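Local coordinates for protein interferon-inducible and double-stranded-dependent eIF-2kinase (Carassius auratus, PDB 4KMF) that binds Z-DNA through its Zalpha domain and, in its full-length form, is probably a PKR-like kinase of translation initiation factor eIF2alpha, at residues Arg8-Phe13 with Leu23-Glu28. Numbering follows the deposited sequence.
Sequences RKIIDF and LTIAKE
The first two helices of the winged helix-turn-helix Zalpha domain meet where Phe13 of 8-13 reaches across to Thr24, Ile25 and Glu28 of 23-28. The ring lies between Ile25 and Glu28. Ile25 CG1 sits 3.8 Å from Phe13 CE1 and equally close to Phe13 CD1. Around the ring, Glu28 CG approaches Phe13 CE2 at 3.3 Å, and Glu28 CB comes to 3.4 Å from the same atom. The methyl CG2 of Thr24 lies 4.1 Å from Phe13 CZ, at the far end of the ring. All three neighbours come at a slant to the ring. The first side-chain bond of Phe13 points toward 23-28, and CG lies anti to the backbone N (chi1 -178°), which places the ring among the three side chains. Glu28 meets the ring with its aliphatic part. Its chain bends at chi2, and the carboxylate leads away from 8-13, its plane turned 33° from the ring.

In this fold the helix 33-45 packs against both segments. Ile10 touches His39 and Leu40 there, and Ile25 touches Val36. Between the segments, Ile10 CG1 and Ile25 CG2 are 4.2 Å apart. These two isoleucines are buried, and both touch helix 33-45. The segment axes come within 10.6 Å and run 116° apart, and no hydrogen bond links the segments. Ser20 of the short strand 20-21 touches both Phe13 and Ile25. The bound nucleic acid is about 8 Å away at the nearest atom.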
loop_
_atom_site.group_PDB
_atom_site.type_symbol
_atom_site.label_atom_id
_atom_site.label_comp_id
_atom_site.label_asym_id
_atom_site.label_seq_id
_atom_site.Cartn_x
_atom_site.Cartn_y
_atom_site.Cartn_z
ATOM N N ARG A 8 -21.822 7.523 0.440
ATOM C CA ARG A 8 -23.076 7.724 1.177
ATOM C C ARG A 8 -23.357 6.565 2.112
ATOM O O ARG A 8 -23.751 6.778 3.278
ATOM C CB ARG A 8 -24.241 7.871 0.195
ATOM C CG ARG A 8 -24.447 9.265 -0.366
ATOM C CD ARG A 8 -25.487 9.159 -1.486
ATOM N NE ARG A 8 -25.689 10.393 -2.251
ATOM C CZ ARG A 8 -26.740 10.611 -3.052
ATOM N NH1 ARG A 8 -27.680 9.680 -3.198
ATOM N NH2 ARG A 8 -26.865 11.764 -3.706
ATOM N N LYS A 9 -23.111 5.345 1.621
ATOM C CA LYS A 9 -23.285 4.149 2.433
ATOM C C LYS A 9 -22.341 4.111 3.635
ATOM O O LYS A 9 -22.743 3.719 4.722
ATOM C CB LYS A 9 -23.124 2.903 1.575
ATOM C CG LYS A 9 -24.240 2.757 0.557
ATOM C CD LYS A 9 -24.253 1.381 -0.092
ATOM C CE LYS A 9 -25.391 1.321 -1.088
ATOM N NZ LYS A 9 -26.085 -0.016 -1.251
ATOM N N ILE A 10 -21.090 4.535 3.440
ATOM C CA ILE A 10 -20.102 4.629 4.521
ATOM C C ILE A 10 -20.541 5.671 5.557
ATOM O O ILE A 10 -20.477 5.429 6.761
ATOM C CB ILE A 10 -18.685 4.923 3.939
ATOM C CG1 ILE A 10 -18.183 3.692 3.172
ATOM C CG2 ILE A 10 -17.666 5.321 5.024
ATOM C CD1 ILE A 10 -17.054 3.959 2.133
ATOM N N ILE A 11 -20.984 6.832 5.090
ATOM C CA ILE A 11 -21.519 7.854 6.007
ATOM C C ILE A 11 -22.720 7.334 6.817
ATOM O O ILE A 11 -22.793 7.548 8.037
ATOM C CB ILE A 11 -21.883 9.179 5.261
ATOM C CG1 ILE A 11 -20.626 9.792 4.625
ATOM C CG2 ILE A 11 -22.599 10.189 6.172
ATOM C CD1 ILE A 11 -19.534 10.209 5.608
ATOM N N ASP A 12 -23.637 6.638 6.146
ATOM C CA ASP A 12 -24.807 6.067 6.827
ATOM C C ASP A 12 -24.371 5.061 7.888
ATOM O O ASP A 12 -24.926 5.029 9.002
ATOM C CB ASP A 12 -25.747 5.385 5.816
ATOM C CG ASP A 12 -26.432 6.371 4.871
ATOM O OD1 ASP A 12 -26.465 7.599 5.132
ATOM O OD2 ASP A 12 -26.976 5.898 3.846
ATOM N N PHE A 13 -23.380 4.235 7.538
ATOM C CA PHE A 13 -22.817 3.293 8.480
ATOM C C PHE A 13 -22.278 3.987 9.747
ATOM O O PHE A 13 -22.532 3.531 10.892
ATOM C CB PHE A 13 -21.737 2.424 7.829
ATOM C CG PHE A 13 -21.171 1.418 8.778
ATOM C CD1 PHE A 13 -20.007 1.695 9.517
ATOM C CD2 PHE A 13 -21.851 0.214 9.016
ATOM C CE1 PHE A 13 -19.537 0.776 10.469
ATOM C CE2 PHE A 13 -21.348 -0.715 9.935
ATOM C CZ PHE A 13 -20.197 -0.437 10.650
ATOM N N LEU A 23 -11.623 -1.686 9.213
ATOM C CA LEU A 23 -11.857 -3.115 9.051
ATOM C C LEU A 23 -13.324 -3.411 9.335
ATOM O O LEU A 23 -13.963 -4.136 8.609
ATOM C CB LEU A 23 -10.915 -3.917 9.948
ATOM C CG LEU A 23 -10.820 -5.387 9.552
ATOM C CD1 LEU A 23 -9.391 -5.691 9.132
ATOM C CD2 LEU A 23 -11.269 -6.294 10.708
ATOM N N THR A 24 -13.877 -2.785 10.351
ATOM C CA THR A 24 -15.303 -2.952 10.649
ATOM C C THR A 24 -16.270 -2.439 9.552
ATOM O O THR A 24 -17.248 -3.097 9.197
ATOM C CB THR A 24 -15.587 -2.252 11.933
ATOM O OG1 THR A 24 -14.742 -2.831 12.930
ATOM C CG2 THR A 24 -17.044 -2.421 12.326
ATOM N N ILE A 25 -15.983 -1.237 9.053
ATOM C CA ILE A 25 -16.759 -0.615 8.011
ATOM C C ILE A 25 -16.676 -1.500 6.780
ATOM O O ILE A 25 -17.693 -1.779 6.131
ATOM C CB ILE A 25 -16.179 0.784 7.672
ATOM C CG1 ILE A 25 -16.207 1.708 8.902
ATOM C CG2 ILE A 25 -16.933 1.395 6.481
ATOM C CD1 ILE A 25 -15.417 3.016 8.722
ATOM N N ALA A 26 -15.475 -1.957 6.437
ATOM C CA ALA A 26 -15.325 -2.854 5.273
ATOM C C ALA A 26 -16.170 -4.113 5.344
ATOM O O ALA A 26 -16.800 -4.484 4.352
ATOM C CB ALA A 26 -13.876 -3.202 5.054
ATOM N N LYS A 27 -16.211 -4.758 6.501
ATOM C CA LYS A 27 -16.991 -5.980 6.652
ATOM C C LYS A 27 -18.489 -5.735 6.424
ATOM O O LYS A 27 -19.157 -6.557 5.792
ATOM C CB LYS A 27 -16.756 -6.587 8.040
ATOM N N GLU A 28 -19.010 -4.611 6.920
ATOM C CA GLU A 28 -20.444 -4.289 6.742
ATOM C C GLU A 28 -20.840 -3.765 5.351
ATOM O O GLU A 28 -21.869 -4.157 4.793
ATOM C CB GLU A 28 -20.945 -3.386 7.849
ATOM C CG GLU A 28 -22.454 -2.932 7.697
ATOM C CD GLU A 28 -23.537 -4.054 7.601
ATOM O OE1 GLU A 28 -23.256 -5.285 7.769
ATOM O OE2 GLU A 28 -24.708 -3.659 7.351
#